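Local structure of EccC5 (Mycobacterium xenopi RIVM700367, 7B9F) at residues Thr137-Ala142 and Ile238-Phe243; Val265-His270 and Gln411-Arg416. The protein is probably the membrane-bound FtsK/SpoIIIE-type ATPase subunit of the mycobacterial ESX-5 type VII secretion system, thought to power protein export. All coordinates share one frame; numbering follows the deposited sequence.

Contact 1. Residues Thr137-Ala142 and Ile238-Phe243; sequences TTLAAA and ICQLAF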
loop_
_atom_site.group_PDB
_atom_site.type_symbol
_atom_site.label_atom_id
_atom_site.label_comp_id
_atom_site.label_asym_id
_atom_site.label_seq_id
_atom_site.Cartn_x
_atom_site.Cartn_y
_atom_site.Cartn_z
ATOM N N THR C 137 -14.702 21.102 8.725
ATOM C CA THR C 137 -13.421 20.716 9.299
ATOM C C THR C 137 -12.296 21.607 8.792
ATOM O O THR C 137 -11.449 22.055 9.571
ATOM C CB THR C 137 -13.157 19.252 8.964
ATOM O OG1 THR C 137 -14.038 18.424 9.730
ATOM C CG2 THR C 137 -11.748 18.879 9.260
ATOM N N THR C 138 -12.303 21.923 7.507
ATOM C CA THR C 138 -11.202 22.620 6.865
ATOM C C THR C 138 -11.209 24.113 7.099
ATOM O O THR C 138 -10.548 24.832 6.351
ATOM C CB THR C 138 -11.225 22.363 5.365
ATOM O OG1 THR C 138 -12.296 23.109 4.786
ATOM C CG2 THR C 138 -11.449 20.901 5.098
ATOM N N LEU C 139 -11.935 24.612 8.086
ATOM C CA LEU C 139 -11.937 26.038 8.361
ATOM C C LEU C 139 -10.819 26.464 9.299
ATOM O O LEU C 139 -10.853 27.586 9.808
ATOM C CB LEU C 139 -13.285 26.461 8.933
ATOM C CG LEU C 139 -14.479 26.215 8.020
ATOM C CD1 LEU C 139 -15.719 26.766 8.660
ATOM C CD2 LEU C 139 -14.246 26.856 6.680
ATOM N N ALA C 140 -9.846 25.592 9.558
ATOM C CA ALA C 140 -8.680 25.998 10.329
ATOM C C ALA C 140 -7.849 27.038 9.591
ATOM O O ALA C 140 -7.208 27.875 10.231
ATOM C CB ALA C 140 -7.823 24.783 10.663
ATOM N N ALA C 141 -7.841 27.005 8.262
ATOM C CA ALA C 141 -7.153 28.016 7.462
ATOM C C ALA C 141 -7.982 29.296 7.477
ATOM O O ALA C 141 -8.754 29.595 6.565
ATOM C CB ALA C 141 -6.925 27.512 6.045
ATOM N N ALA C 142 -7.811 30.065 8.549
ATOM C CA ALA C 142 -8.703 31.157 8.903
ATOM C C ALA C 142 -8.197 32.531 8.484
ATOM O O ALA C 142 -8.396 33.492 9.231
ATOM C CB ALA C 142 -8.967 31.145 10.408
ATOM N N ILE C 238 -22.767 27.335 12.923
ATOM C CA ILE C 238 -22.167 28.490 13.583
ATOM C C ILE C 238 -20.789 28.763 13.017
ATOM O O ILE C 238 -20.428 29.912 12.742
ATOM C CB ILE C 238 -22.106 28.266 15.103
ATOM C CG1 ILE C 238 -23.503 28.266 15.696
ATOM C CG2 ILE C 238 -21.300 29.345 15.765
ATOM C CD1 ILE C 238 -24.234 29.540 15.482
ATOM N N CYS C 239 -20.019 27.707 12.783
ATOM C CA CYS C 239 -18.663 27.888 12.294
ATOM C C CYS C 239 -18.650 28.377 10.853
ATOM O O CYS C 239 -17.804 29.197 10.484
ATOM C CB CYS C 239 -17.905 26.581 12.440
ATOM S SG CYS C 239 -17.267 26.387 14.100
ATOM N N GLN C 240 -19.579 27.896 10.025
ATOM C CA GLN C 240 -19.650 28.384 8.653
ATOM C C GLN C 240 -20.007 29.860 8.611
ATOM O O GLN C 240 -19.401 30.626 7.849
ATOM C CB GLN C 240 -20.659 27.574 7.851
ATOM C CG GLN C 240 -20.225 26.170 7.533
ATOM C CD GLN C 240 -19.237 26.103 6.411
ATOM O OE1 GLN C 240 -18.916 27.106 5.785
ATOM N NE2 GLN C 240 -18.751 24.907 6.140
ATOM N N LEU C 241 -20.978 30.283 9.425
ATOM C CA LEU C 241 -21.297 31.706 9.488
ATOM C C LEU C 241 -20.106 32.516 9.966
ATOM O O LEU C 241 -19.812 33.581 9.418
ATOM C CB LEU C 241 -22.474 31.993 10.412
ATOM C CG LEU C 241 -23.947 31.890 10.051
ATOM C CD1 LEU C 241 -24.269 32.895 8.964
ATOM C CD2 LEU C 241 -24.421 30.525 9.715
ATOM N N ALA C 242 -19.428 32.041 11.008
ATOM C CA ALA C 242 -18.336 32.812 11.583
ATOM C C ALA C 242 -17.184 32.960 10.608
ATOM O O ALA C 242 -16.584 34.033 10.511
ATOM C CB ALA C 242 -17.862 32.166 12.878
ATOM N N PHE C 243 -16.853 31.900 9.875
ATOM C CA PHE C 243 -15.760 32.011 8.922
ATOM C C PHE C 243 -16.140 32.872 7.732
ATOM O O PHE C 243 -15.373 33.746 7.323
ATOM C CB PHE C 243 -15.303 30.643 8.443
ATOM C CG PHE C 243 -14.289 30.715 7.351
ATOM C CD1 PHE C 243 -12.992 31.075 7.623
ATOM C CD2 PHE C 243 -14.639 30.436 6.051
ATOM C CE1 PHE C 243 -12.064 31.156 6.618
ATOM C CE2 PHE C 243 -13.712 30.512 5.046
ATOM C CZ PHE C 243 -12.423 30.871 5.330
#

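Contact 2. Residues Val265-His270 and Gln411-Arg416; sequences VKWIPH and QMAHWR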
loop_
_atom_site.group_PDB
_atom_site.type_symbol
_atom_site.label_atom_id
_atom_site.label_comp_id
_atom_site.label_asym_id
_atom_site.label_seq_id
_atom_site.Cartn_x
_atom_site.Cartn_y
_atom_site.Cartn_z
ATOM N N VAL C 265 -18.287 29.089 22.410
ATOM C CA VAL C 265 -18.574 30.219 21.533
ATOM C C VAL C 265 -18.107 31.545 22.094
ATOM O O VAL C 265 -18.222 32.562 21.407
ATOM C CB VAL C 265 -20.075 30.349 21.230
ATOM C CG1 VAL C 265 -20.635 29.023 20.810
ATOM C CG2 VAL C 265 -20.807 30.870 22.437
ATOM N N LYS C 266 -17.594 31.571 23.321
ATOM C CA LYS C 266 -17.114 32.825 23.888
ATOM C C LYS C 266 -15.918 33.373 23.123
ATOM O O LYS C 266 -15.656 34.577 23.166
ATOM C CB LYS C 266 -16.781 32.636 25.363
ATOM C CG LYS C 266 -15.621 31.717 25.639
ATOM C CD LYS C 266 -15.485 31.473 27.121
ATOM C CE LYS C 266 -14.418 30.452 27.420
ATOM N NZ LYS C 266 -14.938 29.067 27.354
ATOM N N TRP C 267 -15.186 32.513 22.422
ATOM C CA TRP C 267 -14.031 32.959 21.654
ATOM C C TRP C 267 -14.435 33.721 20.398
ATOM O O TRP C 267 -13.740 34.656 19.989
ATOM C CB TRP C 267 -13.180 31.751 21.297
ATOM C CG TRP C 267 -12.705 31.001 22.482
ATOM C CD1 TRP C 267 -12.984 29.714 22.786
ATOM C CD2 TRP C 267 -11.794 31.461 23.479
ATOM N NE1 TRP C 267 -12.349 29.352 23.942
ATOM C CE2 TRP C 267 -11.602 30.408 24.381
ATOM C CE3 TRP C 267 -11.137 32.668 23.707
ATOM C CZ2 TRP C 267 -10.788 30.523 25.492
ATOM C CZ3 TRP C 267 -10.330 32.779 24.806
ATOM C CH2 TRP C 267 -10.159 31.715 25.684
ATOM N N ILE C 268 -15.541 33.334 19.771
ATOM C CA ILE C 268 -15.922 33.830 18.440
ATOM C C ILE C 268 -16.247 35.317 18.522
ATOM O O ILE C 268 -16.929 35.741 19.467
ATOM C CB ILE C 268 -17.112 33.035 17.911
ATOM C CG1 ILE C 268 -16.754 31.563 17.797
ATOM C CG2 ILE C 268 -17.554 33.542 16.568
ATOM C CD1 ILE C 268 -15.772 31.280 16.720
ATOM N N PRO C 269 -15.770 36.142 17.587
ATOM C CA PRO C 269 -16.048 37.578 17.672
ATOM C C PRO C 269 -17.493 37.932 17.422
ATOM O O PRO C 269 -17.961 38.951 17.939
ATOM C CB PRO C 269 -15.147 38.172 16.587
ATOM C CG PRO C 269 -14.079 37.200 16.431
ATOM C CD PRO C 269 -14.747 35.871 16.576
ATOM N N HIS C 270 -18.212 37.136 16.632
ATOM C CA HIS C 270 -19.574 37.492 16.258
ATOM C C HIS C 270 -20.532 37.476 17.431
ATOM O O HIS C 270 -21.604 38.076 17.340
ATOM C CB HIS C 270 -20.093 36.567 15.165
ATOM C CG HIS C 270 -19.187 36.459 13.982
ATOM N ND1 HIS C 270 -17.963 35.834 14.028
ATOM C CD2 HIS C 270 -19.327 36.916 12.717
ATOM C CE1 HIS C 270 -17.389 35.907 12.842
ATOM N NE2 HIS C 270 -18.197 36.558 12.028
ATOM N N GLN C 411 -8.795 29.507 17.030
ATOM C CA GLN C 411 -8.175 30.124 15.862
ATOM C C GLN C 411 -8.849 31.442 15.515
ATOM O O GLN C 411 -8.185 32.413 15.150
ATOM C CB GLN C 411 -8.249 29.187 14.665
ATOM C CG GLN C 411 -7.243 28.082 14.675
ATOM C CD GLN C 411 -5.925 28.483 14.073
ATOM O OE1 GLN C 411 -5.601 29.663 13.983
ATOM N NE2 GLN C 411 -5.148 27.496 13.651
ATOM N N MET C 412 -10.173 31.486 15.622
ATOM C CA MET C 412 -10.934 32.632 15.147
ATOM C C MET C 412 -10.767 33.828 16.069
ATOM O O MET C 412 -10.891 34.971 15.629
ATOM C CB MET C 412 -12.403 32.237 15.044
ATOM C CG MET C 412 -13.331 33.227 14.415
ATOM S SD MET C 412 -12.942 33.447 12.687
ATOM C CE MET C 412 -13.635 35.064 12.423
ATOM N N ALA C 413 -10.507 33.583 17.351
ATOM C CA ALA C 413 -10.413 34.647 18.339
ATOM C C ALA C 413 -9.172 35.502 18.179
ATOM O O ALA C 413 -9.073 36.545 18.827
ATOM C CB ALA C 413 -10.424 34.057 19.741
ATOM N N HIS C 414 -8.224 35.073 17.356
ATOM C CA HIS C 414 -6.978 35.795 17.167
ATOM C C HIS C 414 -7.174 37.077 16.367
ATOM O O HIS C 414 -6.325 37.967 16.445
ATOM C CB HIS C 414 -5.987 34.845 16.488
ATOM C CG HIS C 414 -4.603 35.385 16.318
ATOM N ND1 HIS C 414 -4.320 36.539 15.620
ATOM C CD2 HIS C 414 -3.412 34.903 16.739
ATOM C CE1 HIS C 414 -3.017 36.754 15.632
ATOM N NE2 HIS C 414 -2.443 35.774 16.305
ATOM N N TRP C 415 -8.272 37.205 15.628
ATOM C CA TRP C 415 -8.401 38.192 14.566
ATOM C C TRP C 415 -9.411 39.274 14.916
ATOM O O TRP C 415 -10.439 39.004 15.539
ATOM C CB TRP C 415 -8.808 37.514 13.274
ATOM C CG TRP C 415 -7.779 36.596 12.779
ATOM C CD1 TRP C 415 -7.777 35.249 12.885
ATOM C CD2 TRP C 415 -6.576 36.949 12.110
ATOM N NE1 TRP C 415 -6.656 34.731 12.302
ATOM C CE2 TRP C 415 -5.900 35.760 11.818
ATOM C CE3 TRP C 415 -6.009 38.158 11.714
ATOM C CZ2 TRP C 415 -4.684 35.742 11.160
ATOM C CZ3 TRP C 415 -4.807 38.138 11.061
ATOM C CH2 TRP C 415 -4.156 36.940 10.788
ATOM N N ARG C 416 -9.122 40.496 14.477
ATOM C CA ARG C 416 -9.792 41.694 14.953
ATOM C C ARG C 416 -10.399 42.548 13.856
ATOM O O ARG C 416 -11.170 43.458 14.172
ATOM C CB ARG C 416 -8.794 42.558 15.739
ATOM C CG ARG C 416 -7.623 43.049 14.882
ATOM C CD ARG C 416 -6.462 43.583 15.722
ATOM N NE ARG C 416 -5.918 42.588 16.652
ATOM C CZ ARG C 416 -5.257 41.482 16.312
ATOM N NH1 ARG C 416 -4.978 41.205 15.044
ATOM N NH2 ARG C 416 -4.835 40.666 17.264
#

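Contact 1. Residues Thr137-Ala142 and Ile238-Phe243
L139 and F243 make the main contact between the loop 137-142 and helix 227-244. Methyl CD2 of L139 sits over one face of the phenyl ring, 4.0 Å from the F243 ring centroid and 27° off its normal. This is a CH-pi contact, closest to the CD2-CG side of the ring. The other methyl of L139 reaches back to the helix: CD1 lies 3.7 Å from O of C239 and 3.9 Å from CB of F243. A forked leucine suits this place because one branch covers the ring while the other lies against its stem and the helix backbone. The phenyl group extends from the helix toward the loop because chi1 (174°) sets CG of F243 opposite its own backbone nitrogen. CA of A142 meets the edge of the ring, 4.1 Å from CE1 of F243, and O of A141 approaches CE1 of F243 at 3.7 Å, obliquely. Small residues suit these two positions, where the ring packs against main chain. A141 is also the centre of an inverse gamma turn, a tight reversal at this point.

Beyond this shell, F408 of helix 402-412 packs on L139, C239, A242 and F243, joining a second helix to the cluster. The amide carbon CD of Q240 comes near CD1 of L139, and NE2 donates to O of P134, just before the loop segment. The backbone of F243 is hydrogen-bonded to R147. In the fold, the loop after the long helix 97-132 packs here on the last turns of helix 227-244, which leads into strand 250-256 of the mixed central sheet.

No hydrogen bond or salt bridge crosses between the two segments. Their cohesion therefore comes from buried apolar surface and the methyl-on-ring contact, while O of C239 takes the helical bond from N of F243.

Contact 2. Residues Val265-His270 and Gln411-Arg416
The backbones come nearest at W267 and A413, whose CA atoms are 5.2 Å apart, where the loop 265-270 passes the end of helix 402-412 and the type I beta turn M412-W415 that follows. The loop belongs to the alpha/beta domain with its mixed central sheet, parallel in the run that includes strand 250-256, and leads from that strand toward strand 272-273. Alanine suits the meeting point, because a single methyl allows the chains to come this close: CB of A413 rests 3.9 Å from CB of W267 and also touches the W267 carbonyl oxygen. The indole of W267 also meets the ring of H410 on the same helix 402-412, the planes at about 45°.

M412 is the long, flexible residue that spans the rest of the loop. Its CG lies opposite the backbone N (chi1 -173°), and the chain then bends at chi2 (66°), so that different parts of it serve different partners. CG packs 3.7 Å from CD of P269 and 3.9 Å from CD1 of I268, the isoleucine side chain lying roughly at right angles to that of the methionine. The rigid proline ring fits against the turn, with its CG facing the carbonyl oxygens of M412 and W415; P247 packs on P269 and H270 as well.

H270 is held by a hydrogen bond from NE2 to O of H245. At the edge of its imidazole, methyl CE of M412 lies near the ring plane, 3.9 Å from CE1 of H270, the carbon between the two ring nitrogens.

Contact 1 and contact 2 have centres 11 Å apart, and helices 227-244 and 402-412 connect them. A242, in the helix of contact 1, faces contact 2: its CB is 3.9 Å from CG2 of I268, and its carbonyl oxygen lies 3.7 Å from CE of M412 and also faces CE1 of H270. F408 of helix 402-412 touches both the L139-F243 cluster and I268, so it is shared by the two contacts. O of A142 comes within 3.7 Å of NE1 of W415 by packing alone. No ligand or nucleotide takes part in either contact; both join loops to the helices 227-244 and 402-412, and chains of other proteins lie alongside.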